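Local coordinates for protein beta-1,3-1,4-glucanase (Caldicellulosiruptor sp. F32, PDB 5H4R) that probably hydrolyses mixed-linkage beta-1,3-1,4-glucans as a glycoside hydrolase family 5 lichenase, and binds cellotetraose in this engineered form, at residues Q154-S159 with N215-V220. The protein carries 1 engineered substitution. Numbering follows the deposited sequence.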
# COMPACT_ATOMS: atom_id res chain seq x y z
N GLN A 154 -10.68 22.03 9.53
CA GLN A 154 -9.85 22.79 10.46
C GLN A 154 -8.39 22.82 10.03
O GLN A 154 -7.70 23.83 10.20
CB GLN A 154 -9.96 22.21 11.87
CG GLN A 154 -9.05 22.88 12.89
CD GLN A 154 -9.24 22.33 14.29
OE1 GLN A 154 -9.93 21.33 14.49
NE2 GLN A 154 -8.62 22.99 15.26
N HIS A 155 -7.89 21.70 9.49
CA HIS A 155 -6.48 21.59 9.14
C HIS A 155 -6.25 21.51 7.64
O HIS A 155 -5.14 21.19 7.20
CB HIS A 155 -5.86 20.38 9.85
CG HIS A 155 -5.88 20.51 11.33
ND1 HIS A 155 -6.77 19.83 12.14
CD2 HIS A 155 -5.14 21.29 12.16
CE1 HIS A 155 -6.56 20.16 13.40
NE2 HIS A 155 -5.58 21.04 13.44
N LEU A 156 -7.27 21.80 6.84
CA LEU A 156 -7.17 21.55 5.40
C LEU A 156 -6.11 22.45 4.74
O LEU A 156 -5.39 21.99 3.85
CB LEU A 156 -8.53 21.73 4.73
CG LEU A 156 -8.59 21.45 3.21
CD1 LEU A 156 -8.21 20.02 2.88
CD2 LEU A 156 -9.99 21.78 2.67
N GLN A 157 -6.02 23.72 5.14
CA GLN A 157 -5.07 24.61 4.49
C GLN A 157 -3.63 24.12 4.68
O GLN A 157 -2.83 24.09 3.73
CB GLN A 157 -5.24 26.04 5.00
CG GLN A 157 -4.18 27.00 4.47
CD GLN A 157 -4.31 28.40 5.03
OE1 GLN A 157 -5.41 28.86 5.35
NE2 GLN A 157 -3.18 29.08 5.16
N THR A 158 -3.28 23.71 5.90
CA THR A 158 -1.95 23.14 6.13
C THR A 158 -1.79 21.80 5.42
O THR A 158 -0.70 21.49 4.92
CB THR A 158 -1.72 23.00 7.62
OG1 THR A 158 -1.74 24.32 8.20
CG2 THR A 158 -0.37 22.37 7.90
N SER A 159 -2.85 21.00 5.34
CA SER A 159 -2.74 19.72 4.64
C SER A 159 -2.48 19.92 3.15
O SER A 159 -1.67 19.19 2.56
CB SER A 159 -4.01 18.90 4.86
OG SER A 159 -4.15 18.59 6.23
N ASN A 215 -10.91 14.00 -0.94
CA ASN A 215 -11.10 14.28 -2.37
C ASN A 215 -10.27 15.49 -2.80
O ASN A 215 -9.58 15.45 -3.83
CB ASN A 215 -12.57 14.52 -2.68
CG ASN A 215 -13.41 13.25 -2.67
OD1 ASN A 215 -12.88 12.15 -2.83
ND2 ASN A 215 -14.73 13.40 -2.50
N LYS A 216 -10.30 16.56 -2.00
CA LYS A 216 -9.54 17.76 -2.32
C LYS A 216 -8.05 17.48 -2.33
O LYS A 216 -7.32 17.93 -3.23
CB LYS A 216 -9.86 18.86 -1.30
CG LYS A 216 -8.95 20.09 -1.36
CD LYS A 216 -9.11 20.88 -2.69
CE LYS A 216 -8.37 22.22 -2.62
NZ LYS A 216 -8.40 22.94 -3.92
N LEU A 217 -7.57 16.77 -1.31
CA LEU A 217 -6.14 16.52 -1.20
C LEU A 217 -5.64 15.56 -2.27
O LEU A 217 -4.50 15.68 -2.72
CB LEU A 217 -5.83 16.00 0.19
CG LEU A 217 -6.08 17.03 1.30
CD1 LEU A 217 -6.14 16.40 2.70
CD2 LEU A 217 -5.02 18.12 1.26
N ASN A 218 -6.49 14.63 -2.72
CA ASN A 218 -6.13 13.77 -3.84
C ASN A 218 -6.06 14.56 -5.14
O ASN A 218 -5.18 14.32 -5.97
CB ASN A 218 -7.11 12.60 -3.98
CG ASN A 218 -6.84 11.48 -3.00
OD1 ASN A 218 -5.75 11.34 -2.47
ND2 ASN A 218 -7.85 10.63 -2.81
N GLN A 219 -6.92 15.55 -5.29
CA GLN A 219 -6.85 16.42 -6.46
C GLN A 219 -5.60 17.29 -6.43
O GLN A 219 -4.94 17.49 -7.46
CB GLN A 219 -8.11 17.27 -6.55
CG GLN A 219 -8.16 18.10 -7.79
CD GLN A 219 -8.40 17.26 -9.02
OE1 GLN A 219 -9.46 16.64 -9.18
NE2 GLN A 219 -7.42 17.23 -9.90
N VAL A 220 -5.25 17.82 -5.25
CA VAL A 220 -4.02 18.59 -5.10
C VAL A 220 -2.82 17.74 -5.48
O VAL A 220 -1.91 18.21 -6.19
CB VAL A 220 -3.92 19.11 -3.65
CG1 VAL A 220 -2.55 19.71 -3.37
CG2 VAL A 220 -5.00 20.15 -3.41
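Leu-217 reaches from helix 205-226 to the first turn of helix 156-173 and meets Leu-156 and Ser-159 there. Its CB already points toward that turn. CG lies anti to its own carbonyl carbon (chi1 -66°), and the fork opens against the neighbouring helix. CD1 of Leu-156 lies against this fork, nearest to CG of Leu-217 at 4.0 Å. CB of Ser-159 sits against both branches, with CD2 of Leu-217 at 3.8 Å and CD1 at nearly the same distance. CD2 of Leu-217 goes on to the carbonyl of Ser-159 and comes within 3.6 Å of its C atom. The two leucine side chains run past each other in opposite directions. In Leu-156, CG is anti to the backbone N (chi1 -178°), which helps carry CD1 across to the other helix. At the outer margin, CG of Lys-216 lies 4.3 Å from CD1 of Leu-156. The rest of the lysine chain leads away from the contact.

Ser-159 offers Leu-217 its CB and backbone, while its hydroxyl has polar partners on its own side. Its OG hydrogen-bonds to O of Tyr-150, and O of His-155, the N-cap residue, lies 2.9 Å from OG as well. Cutting Leu-217 back to an alanine would probably leave a gap beside Ser-159 and CD1 of Leu-156 without its leucine partner.

Leu-217 also touches Ile-160 and the loop residue Tyr-149, while Val-220 packs on Val-163 and Lys-164 further along helix 156-173. The contact thus joins two successive outer helices of the family 5 TIM barrel. Strands 135-139 and 181-184 are neighbours in the parallel barrel, and helices 156-173 and 205-226 follow them in turn.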